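Local coordinates for uncharacterized protein MJ1062 (Methanocaldococcus jannaschii, PDB 3EO4) that is of unknown function but carries a GNAT-type acetyltransferase domain, the part in this chain, and may transfer acyl groups, at residues I14-I19 with V63-L68; V81-L86 with S113-W118; T88-I93 with Y124-A129. All coordinates share one frame; numbering follows the deposited sequence.

Interaction 1 (I14-I19 with V63-L68); sequences IIIRQI and VDWIIL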
loop_
_atom_site.group_PDB
_atom_site.type_symbol
_atom_site.label_atom_id
_atom_site.label_comp_id
_atom_site.label_asym_id
_atom_site.label_seq_id
_atom_site.Cartn_x
_atom_site.Cartn_y
_atom_site.Cartn_z
ATOM N N ILE A 14 2.810 13.236 15.217
ATOM C CA ILE A 14 3.549 12.165 14.561
ATOM C C ILE A 14 4.197 11.314 15.639
ATOM O O ILE A 14 4.861 11.835 16.524
ATOM C CB ILE A 14 4.652 12.716 13.661
ATOM C CG1 ILE A 14 4.054 13.362 12.401
ATOM C CG2 ILE A 14 5.609 11.607 13.263
ATOM C CD1 ILE A 14 3.629 14.790 12.559
ATOM N N ILE A 15 3.987 10.003 15.545
ATOM C CA ILE A 15 4.623 9.013 16.400
ATOM C C ILE A 15 5.316 8.010 15.477
ATOM O O ILE A 15 4.834 7.723 14.361
ATOM C CB ILE A 15 3.564 8.303 17.258
ATOM C CG1 ILE A 15 2.813 9.330 18.113
ATOM C CG2 ILE A 15 4.197 7.260 18.174
ATOM C CD1 ILE A 15 1.298 9.291 17.960
ATOM N N ILE A 16 6.459 7.496 15.912
ATOM C CA ILE A 16 7.082 6.406 15.203
ATOM C C ILE A 16 7.195 5.211 16.148
ATOM O O ILE A 16 7.464 5.393 17.338
ATOM C CB ILE A 16 8.448 6.790 14.606
ATOM C CG1 ILE A 16 9.463 7.153 15.693
ATOM C CG2 ILE A 16 8.291 7.918 13.595
ATOM C CD1 ILE A 16 10.889 7.035 15.214
ATOM N N ARG A 17 6.926 4.012 15.631
ATOM C CA ARG A 17 7.025 2.777 16.411
ATOM C C ARG A 17 7.685 1.713 15.534
ATOM O O ARG A 17 7.541 1.745 14.289
ATOM C CB ARG A 17 5.650 2.302 16.906
ATOM C CG ARG A 17 4.651 1.934 15.786
ATOM C CD ARG A 17 3.847 0.639 16.083
ATOM N NE ARG A 17 2.947 0.295 14.969
ATOM C CZ ARG A 17 3.234 -0.532 13.947
ATOM N NH1 ARG A 17 4.418 -1.139 13.861
ATOM N NH2 ARG A 17 2.320 -0.755 12.998
ATOM N N GLN A 18 8.406 0.777 16.148
ATOM C CA GLN A 18 9.098 -0.222 15.324
ATOM C C GLN A 18 8.110 -1.035 14.503
ATOM O O GLN A 18 6.946 -1.246 14.886
ATOM C CB GLN A 18 10.092 -1.124 16.088
ATOM C CG GLN A 18 9.684 -1.508 17.491
ATOM C CD GLN A 18 10.556 -2.615 18.125
ATOM O OE1 GLN A 18 10.208 -3.148 19.194
ATOM N NE2 GLN A 18 11.666 -2.972 17.478
ATOM N N ILE A 19 8.592 -1.431 13.334
ATOM C CA ILE A 19 7.859 -2.243 12.395
ATOM C C ILE A 19 7.699 -3.639 12.945
ATOM O O ILE A 19 8.444 -4.062 13.811
ATOM C CB ILE A 19 8.644 -2.323 11.052
ATOM C CG1 ILE A 19 7.735 -2.785 9.909
ATOM C CG2 ILE A 19 9.908 -3.199 11.203
ATOM C CD1 ILE A 19 8.240 -2.363 8.518
ATOM N N VAL A 63 17.299 -0.310 11.827
ATOM C CA VAL A 63 16.044 -0.267 12.535
ATOM C C VAL A 63 15.048 0.344 11.545
ATOM O O VAL A 63 15.400 1.290 10.822
ATOM C CB VAL A 63 16.150 0.608 13.793
ATOM C CG1 VAL A 63 14.743 0.915 14.383
ATOM C CG2 VAL A 63 17.064 -0.033 14.836
ATOM N N ASP A 64 13.838 -0.219 11.487
ATOM C CA ASP A 64 12.764 0.347 10.679
ATOM C C ASP A 64 11.575 0.695 11.550
ATOM O O ASP A 64 11.198 -0.069 12.449
ATOM C CB ASP A 64 12.312 -0.653 9.617
ATOM C CG ASP A 64 13.388 -0.947 8.610
ATOM O OD1 ASP A 64 13.354 -0.337 7.515
ATOM O OD2 ASP A 64 14.264 -1.789 8.915
ATOM N N TRP A 65 10.991 1.857 11.301
ATOM C CA TRP A 65 9.792 2.283 12.030
ATOM C C TRP A 65 8.651 2.495 11.041
ATOM O O TRP A 65 8.866 2.785 9.867
ATOM C CB TRP A 65 10.012 3.604 12.770
ATOM C CG TRP A 65 10.998 3.661 13.903
ATOM C CD1 TRP A 65 10.709 3.561 15.248
ATOM C CD2 TRP A 65 12.414 3.946 13.823
ATOM N NE1 TRP A 65 11.856 3.729 15.995
ATOM C CE2 TRP A 65 12.912 3.973 15.152
ATOM C CE3 TRP A 65 13.309 4.158 12.762
ATOM C CZ2 TRP A 65 14.274 4.196 15.450
ATOM C CZ3 TRP A 65 14.670 4.389 13.058
ATOM C CH2 TRP A 65 15.136 4.403 14.392
ATOM N N ILE A 66 7.433 2.333 11.536
ATOM C CA ILE A 66 6.246 2.821 10.887
ATOM C C ILE A 66 5.978 4.211 11.463
ATOM O O ILE A 66 6.092 4.426 12.679
ATOM C CB ILE A 66 5.018 1.916 11.233
ATOM C CG1 ILE A 66 5.303 0.456 10.859
ATOM C CG2 ILE A 66 3.774 2.391 10.532
ATOM C CD1 ILE A 66 5.618 0.269 9.360
ATOM N N ILE A 67 5.584 5.128 10.589
ATOM C CA ILE A 67 5.188 6.482 10.972
ATOM C C ILE A 67 3.671 6.521 11.184
ATOM O O ILE A 67 2.907 6.179 10.294
ATOM C CB ILE A 67 5.564 7.490 9.873
ATOM C CG1 ILE A 67 7.062 7.373 9.517
ATOM C CG2 ILE A 67 5.134 8.901 10.282
ATOM C CD1 ILE A 67 7.450 8.087 8.227
ATOM N N LEU A 68 3.251 6.932 12.368
ATOM C CA LEU A 68 1.856 6.999 12.697
ATOM C C LEU A 68 1.432 8.448 12.737
ATOM O O LEU A 68 2.136 9.275 13.286
ATOM C CB LEU A 68 1.654 6.390 14.067
ATOM C CG LEU A 68 1.424 4.884 14.262
ATOM C CD1 LEU A 68 1.920 3.991 13.150
ATOM C CD2 LEU A 68 1.926 4.431 15.648
#

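Interaction 2 (V81-L86 with S113-W118); sequences VNVSQL and SLVLKW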
loop_
_atom_site.group_PDB
_atom_site.type_symbol
_atom_site.label_atom_id
_atom_site.label_comp_id
_atom_site.label_asym_id
_atom_site.label_seq_id
_atom_site.Cartn_x
_atom_site.Cartn_y
_atom_site.Cartn_z
ATOM N N VAL A 81 10.075 5.101 8.259
ATOM C CA VAL A 81 11.385 5.755 8.404
ATOM C C VAL A 81 12.342 4.720 8.980
ATOM O O VAL A 81 11.920 3.845 9.751
ATOM C CB VAL A 81 11.298 7.063 9.258
ATOM C CG1 VAL A 81 10.967 6.766 10.717
ATOM C CG2 VAL A 81 12.571 7.937 9.105
ATOM N N ASN A 82 13.608 4.786 8.568
ATOM C CA ASN A 82 14.592 3.744 8.875
ATOM C C ASN A 82 16.015 4.313 8.952
ATOM O O ASN A 82 16.279 5.376 8.373
ATOM C CB ASN A 82 14.536 2.596 7.841
ATOM C CG ASN A 82 14.951 3.037 6.436
ATOM O OD1 ASN A 82 16.040 3.580 6.237
ATOM N ND2 ASN A 82 14.106 2.771 5.457
ATOM N N VAL A 83 16.894 3.620 9.702
ATOM C CA VAL A 83 18.345 3.890 9.748
ATOM C C VAL A 83 19.061 2.586 9.541
ATOM O O VAL A 83 18.685 1.575 10.114
ATOM C CB VAL A 83 18.843 4.479 11.096
ATOM C CG1 VAL A 83 18.113 5.748 11.399
ATOM C CG2 VAL A 83 18.567 3.532 12.233
ATOM N N SER A 84 20.095 2.620 8.723
ATOM C CA SER A 84 20.863 1.421 8.453
ATOM C C SER A 84 22.342 1.798 8.540
ATOM O O SER A 84 22.665 2.977 8.736
ATOM C CB SER A 84 20.479 0.864 7.078
ATOM O OG SER A 84 20.686 1.830 6.059
ATOM N N GLN A 85 23.224 0.813 8.420
ATOM C CA GLN A 85 24.662 1.011 8.599
ATOM C C GLN A 85 25.000 1.518 10.011
ATOM O O GLN A 85 25.871 2.366 10.174
ATOM C CB GLN A 85 25.228 1.928 7.488
ATOM C CG GLN A 85 24.892 1.419 6.087
ATOM C CD GLN A 85 25.273 2.370 4.967
ATOM O OE1 GLN A 85 24.437 2.724 4.141
ATOM N NE2 GLN A 85 26.551 2.749 4.899
ATOM N N LEU A 86 24.306 0.991 11.019
ATOM C CA LEU A 86 24.486 1.370 12.432
ATOM C C LEU A 86 25.808 0.900 13.005
ATOM O O LEU A 86 26.209 1.340 14.091
ATOM C CB LEU A 86 23.349 0.790 13.299
ATOM C CG LEU A 86 21.987 1.487 13.191
ATOM C CD1 LEU A 86 20.906 0.674 13.937
ATOM C CD2 LEU A 86 22.042 3.002 13.636
ATOM N N SER A 113 13.608 13.857 12.017
ATOM C CA SER A 113 14.192 14.481 13.202
ATOM C C SER A 113 14.035 13.628 14.467
ATOM O O SER A 113 14.946 13.607 15.312
ATOM C CB SER A 113 13.682 15.894 13.412
ATOM O OG SER A 113 12.409 15.806 13.968
ATOM N N LEU A 114 12.913 12.912 14.589
ATOM C CA LEU A 114 12.764 11.898 15.650
ATOM C C LEU A 114 13.901 10.834 15.611
ATOM O O LEU A 114 14.476 10.490 16.625
ATOM C CB LEU A 114 11.373 11.236 15.604
ATOM C CG LEU A 114 10.139 12.021 16.108
ATOM C CD1 LEU A 114 8.843 11.264 15.830
ATOM C CD2 LEU A 114 10.238 12.343 17.614
ATOM N N VAL A 115 14.213 10.331 14.434
ATOM C CA VAL A 115 15.315 9.370 14.268
ATOM C C VAL A 115 16.683 9.992 14.624
ATOM O O VAL A 115 17.447 9.375 15.344
ATOM C CB VAL A 115 15.319 8.757 12.837
ATOM C CG1 VAL A 115 16.560 7.913 12.608
ATOM C CG2 VAL A 115 14.074 7.901 12.629
ATOM N N LEU A 116 16.956 11.220 14.160
ATOM C CA LEU A 116 18.180 11.929 14.515
ATOM C C LEU A 116 18.368 12.111 16.015
ATOM O O LEU A 116 19.493 12.001 16.521
ATOM C CB LEU A 116 18.288 13.293 13.805
ATOM C CG LEU A 116 18.207 13.273 12.272
ATOM C CD1 LEU A 116 18.110 14.689 11.752
ATOM C CD2 LEU A 116 19.354 12.522 11.591
ATOM N N LYS A 117 17.275 12.385 16.723
ATOM C CA LYS A 117 17.351 12.556 18.168
ATOM C C LYS A 117 17.723 11.222 18.834
ATOM O O LYS A 117 18.530 11.186 19.760
ATOM C CB LYS A 117 16.035 13.108 18.728
ATOM C CG LYS A 117 16.147 13.731 20.129
ATOM C CD LYS A 117 16.759 15.163 20.049
ATOM C CE LYS A 117 17.766 15.463 21.188
ATOM N NZ LYS A 117 17.131 15.554 22.529
ATOM N N TRP A 118 17.133 10.132 18.362
ATOM C CA TRP A 118 17.415 8.815 18.920
ATOM C C TRP A 118 18.879 8.458 18.675
ATOM O O TRP A 118 19.556 8.009 19.580
ATOM C CB TRP A 118 16.507 7.777 18.273
ATOM C CG TRP A 118 16.806 6.347 18.670
ATOM C CD1 TRP A 118 16.480 5.743 19.846
ATOM C CD2 TRP A 118 17.485 5.346 17.879
ATOM N NE1 TRP A 118 16.924 4.434 19.851
ATOM C CE2 TRP A 118 17.526 4.162 18.648
ATOM C CE3 TRP A 118 18.085 5.349 16.618
ATOM C CZ2 TRP A 118 18.124 2.983 18.182
ATOM C CZ3 TRP A 118 18.667 4.177 16.150
ATOM C CH2 TRP A 118 18.690 3.009 16.934
#

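Interaction 3 (T88-I93 with Y124-A129); sequences TDNPEI and YKKAHA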
loop_
_atom_site.group_PDB
_atom_site.type_symbol
_atom_site.label_atom_id
_atom_site.label_comp_id
_atom_site.label_asym_id
_atom_site.label_seq_id
_atom_site.Cartn_x
_atom_site.Cartn_y
_atom_site.Cartn_z
ATOM N N THR A 88 28.543 1.638 11.663
ATOM C CA THR A 88 29.502 2.644 11.219
ATOM C C THR A 88 29.242 3.918 12.013
ATOM O O THR A 88 28.211 4.046 12.694
ATOM C CB THR A 88 29.376 2.951 9.679
ATOM O OG1 THR A 88 28.256 3.826 9.429
ATOM C CG2 THR A 88 29.207 1.675 8.867
ATOM N N ASP A 89 30.150 4.876 11.913
ATOM C CA ASP A 89 29.972 6.141 12.626
ATOM C C ASP A 89 29.055 7.124 11.887
ATOM O O ASP A 89 28.952 8.281 12.289
ATOM C CB ASP A 89 31.338 6.794 12.874
ATOM C CG ASP A 89 31.994 7.278 11.594
ATOM O OD1 ASP A 89 31.517 6.942 10.492
ATOM O OD2 ASP A 89 33.003 8.014 11.688
ATOM N N ASN A 90 28.413 6.664 10.802
ATOM C CA ASN A 90 27.663 7.542 9.879
ATOM C C ASN A 90 26.521 6.731 9.249
ATOM O O ASN A 90 26.569 6.316 8.077
ATOM C CB ASN A 90 28.620 8.160 8.847
ATOM C CG ASN A 90 28.036 9.369 8.111
ATOM O OD1 ASN A 90 26.819 9.517 7.940
ATOM N ND2 ASN A 90 28.937 10.228 7.622
ATOM N N PRO A 91 25.496 6.450 10.056
ATOM C CA PRO A 91 24.389 5.663 9.553
ATOM C C PRO A 91 23.565 6.398 8.490
ATOM O O PRO A 91 23.528 7.655 8.445
ATOM C CB PRO A 91 23.546 5.396 10.812
ATOM C CG PRO A 91 23.910 6.472 11.739
ATOM C CD PRO A 91 25.353 6.757 11.487
ATOM N N GLU A 92 22.910 5.596 7.663
ATOM C CA GLU A 92 22.086 6.070 6.569
ATOM C C GLU A 92 20.604 6.098 6.964
ATOM O O GLU A 92 20.076 5.115 7.512
ATOM C CB GLU A 92 22.294 5.181 5.361
ATOM C CG GLU A 92 21.473 5.608 4.164
ATOM C CD GLU A 92 21.732 4.721 2.952
ATOM O OE1 GLU A 92 22.827 4.158 2.848
ATOM O OE2 GLU A 92 20.850 4.598 2.085
ATOM N N ILE A 93 19.942 7.220 6.671
ATOM C CA ILE A 93 18.510 7.393 6.993
ATOM C C ILE A 93 17.693 7.272 5.716
ATOM O O ILE A 93 18.004 7.928 4.718
ATOM C CB ILE A 93 18.199 8.811 7.584
ATOM C CG1 ILE A 93 19.206 9.226 8.649
ATOM C CG2 ILE A 93 16.717 8.948 8.053
ATOM C CD1 ILE A 93 19.179 8.381 9.802
ATOM N N TYR A 124 25.837 8.640 18.346
ATOM C CA TYR A 124 26.243 8.952 16.975
ATOM C C TYR A 124 26.496 10.443 16.856
ATOM O O TYR A 124 25.856 11.245 17.531
ATOM C CB TYR A 124 25.183 8.505 15.948
ATOM C CG TYR A 124 25.102 7.003 15.840
ATOM C CD1 TYR A 124 25.985 6.300 14.985
ATOM C CD2 TYR A 124 24.156 6.266 16.587
ATOM C CE1 TYR A 124 25.918 4.916 14.866
ATOM C CE2 TYR A 124 24.084 4.874 16.467
ATOM C CZ TYR A 124 24.990 4.202 15.622
ATOM O OH TYR A 124 24.977 2.818 15.515
ATOM N N LYS A 125 27.423 10.809 15.987
ATOM C CA LYS A 125 27.785 12.210 15.776
ATOM C C LYS A 125 27.467 12.668 14.335
ATOM O O LYS A 125 27.417 13.871 14.069
ATOM C CB LYS A 125 29.266 12.455 16.143
ATOM C CG LYS A 125 29.688 12.103 17.619
ATOM C CD LYS A 125 29.125 13.098 18.668
ATOM C CE LYS A 125 29.873 13.077 20.034
ATOM N NZ LYS A 125 29.520 11.931 20.982
ATOM N N LYS A 126 27.252 11.708 13.420
ATOM C CA LYS A 126 26.873 11.987 12.023
ATOM C C LYS A 126 25.810 11.015 11.513
ATOM O O LYS A 126 25.635 9.917 12.079
ATOM C CB LYS A 126 28.065 11.864 11.057
ATOM C CG LYS A 126 29.398 12.063 11.655
ATOM C CD LYS A 126 30.453 11.345 10.844
ATOM C CE LYS A 126 31.745 12.136 10.863
ATOM N NZ LYS A 126 31.514 13.560 10.375
ATOM N N ALA A 127 25.154 11.420 10.412
ATOM C CA ALA A 127 24.170 10.610 9.707
ATOM C C ALA A 127 24.082 11.123 8.280
ATOM O O ALA A 127 24.442 12.278 8.008
ATOM C CB ALA A 127 22.773 10.659 10.394
ATOM N N HIS A 128 23.612 10.267 7.369
ATOM C CA HIS A 128 23.475 10.669 5.979
ATOM C C HIS A 128 22.224 10.117 5.324
ATOM O O HIS A 128 21.547 9.275 5.891
ATOM C CB HIS A 128 24.741 10.332 5.161
ATOM C CG HIS A 128 24.964 8.866 4.942
ATOM N ND1 HIS A 128 25.705 8.088 5.803
ATOM C CD2 HIS A 128 24.583 8.047 3.934
ATOM C CE1 HIS A 128 25.752 6.848 5.347
ATOM N NE2 HIS A 128 25.081 6.798 4.212
ATOM N N ALA A 129 21.925 10.614 4.130
ATOM C CA ALA A 129 20.803 10.138 3.311
ATOM C C ALA A 129 21.332 10.002 1.878
ATOM O O ALA A 129 22.190 10.770 1.479
ATOM C CB ALA A 129 19.644 11.134 3.368
HETATM O O HOH W 1 28.905 8.916 14.772
HETATM O O HOH W 2 25.869 4.638 2.564
#

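Interaction 1 (I14-I19 with V63-L68)
Ile16 drops its CD1 onto one face of the Trp65 indole. The methyl sits 3.4 Å from the centroid of the five-membered ring, only 6° off the ring normal. This is a clear CH-pi contact. CG1 of Ile16 lies between its backbone N and carbonyl carbon (chi1 63°), which aims CD1 at the indole. Val63 CG1 covers the opposite face of the ring, toward its rim. The backbone of Arg17 meets the indole at its edge. Ile67 shares this side of the sheet, and its CG2 meets Ile14 CG2 at 4.1 Å, the two side chains lying alongside and pointing the same way.

The other side of the sheet carries Ile15, Arg17, Ile66 and Leu68. Arg17 bends at chi2 and lays a face of its guanidinium over Ile66, with NH1 3.5 Å from Ile66 CG1. NH1 also gives a hydrogen bond to Gln18 O at 2.7 Å, nearly in the guanidinium plane, and a salt bridge to Asp23. These polar partners help fix the rotation of the group. Leu68 CD2 packs at 3.7 Å against Arg17 CG, the side chains crossing at about a right angle.

The backbones form an antiparallel ladder. Ile15 with Leu68 and Arg17 with Ile66 are hydrogen-bonded pairs; Ile16 with Ile67 and Gln18 with Trp65 are non-hydrogen-bonded. Beyond them, Ile19 N donates to Asp64 O at 3.1 Å. Strand 63-71 lies between strands 13-18 and 74-84 in the central GNAT sheet, and helix 107-121 packs on the face holding Ile14, Trp65 and Ile67.

Interaction 2 (V81-L86 with S113-W118)
Val81 and Val83 point from their strand toward Val115 and Trp118 of a helix. This is the helix-on-sheet packing of the GNAT fold. Val115 CG2 meets Val81. It lies 3.8 Å from Val81 CG1 and equally far from Val81 CG2, so one methyl faces both branches of the strand valine. The two valines come from facing layers and pass one another. One turn on, the Trp118 indole brings its CZ3 corner to 4.0 Å from Val83 CG2. The tryptophan has CG anti to its backbone N (chi1 174°), a setting that sends the indole out to the sheet.

The axes of the short segments 81-84 and 113-118 approach to 9.2 Å at 36°, so the layers touch through side chains. Further out, Trp65 packs on both Val81 and Val115 and meets Trp118 edge-to-face. Ile93, on the neighbouring strand 92-97, touches both Val83 and Val115 of the helix. Leu86 ends the segment in a loop and lines the pocket that holds a PG6 molecule, probably from the crystallisation liquor. On the helix side, Leu86 CD2 lies a looser 4.4 Å from Trp118 CZ3.

Interaction 3 (T88-I93 with Y124-A129)
His128 turns its imidazole back over residues 88-93, where it meets Asn90 and Glu92. Its CB and CG lie beside the Asn90 carboxamide oxygen. ND1 then donates to Asn90 OD1 at 2.8 Å, with an N-H...O angle of 162°. The oxygen is in the plane of the imidazole, but ND1 stands well above the Asn90 carbonyl plane, 63° out of it. Asn90 carries CG anti to its backbone N (chi1 -164°), which brings OD1 to the ring edge. Glu92 crosses one face of the ring at a slant, with His128 NE2 3.4 Å from Glu92 CB. Glu92 CA sits over the centre of that face. At the tip, His128 NE2 lies 2.8 Å from the oxygen of a water. That water donates to Glu92 OE1.

The backbone below joins the starts of strands 92-97 and 126-132. His128 N donates to Pro91 O at 2.8 Å, and Ile93 N donates to His128 O at 2.7 Å, the pattern of a parallel bridge at Glu92. Helix 107-121 connects the two strands in the chain, which makes this the beta-alpha-beta crossover of the GNAT fold.

Pro91 lays CG over a face of the Tyr124 ring, 4.2 Å from its centroid, in a CH-pi contact. Thr88 O lies in the plane of that ring, 3.3 Å from Tyr124 CE1. Thr88 and Tyr124 also line the pocket where PG6 is bound, and Leu119 of the helix packs on Pro91 and Tyr124. A second water accepts from Lys125 N and donates to Asp89 O.

Overall arrangement
From the N terminus, interaction 1 comes first. It pairs strands 13-18 and 63-71 and closes a long loop rich in helix. Interaction 2 opens only after it has closed, so the two are in series. They still touch, because strands 63-71 and 74-84 are neighbours in one sheet. Interaction 2 joins strand 74-84 to helix 107-121. Interaction 3 opens at residues 88-93, before that helix, and closes after it on strand 126-132, so interactions 2 and 3 cross. Their centres are about 8 Å apart. Together the three contacts tie the antiparallel sheet to its packed helix and to the C-terminal sheet.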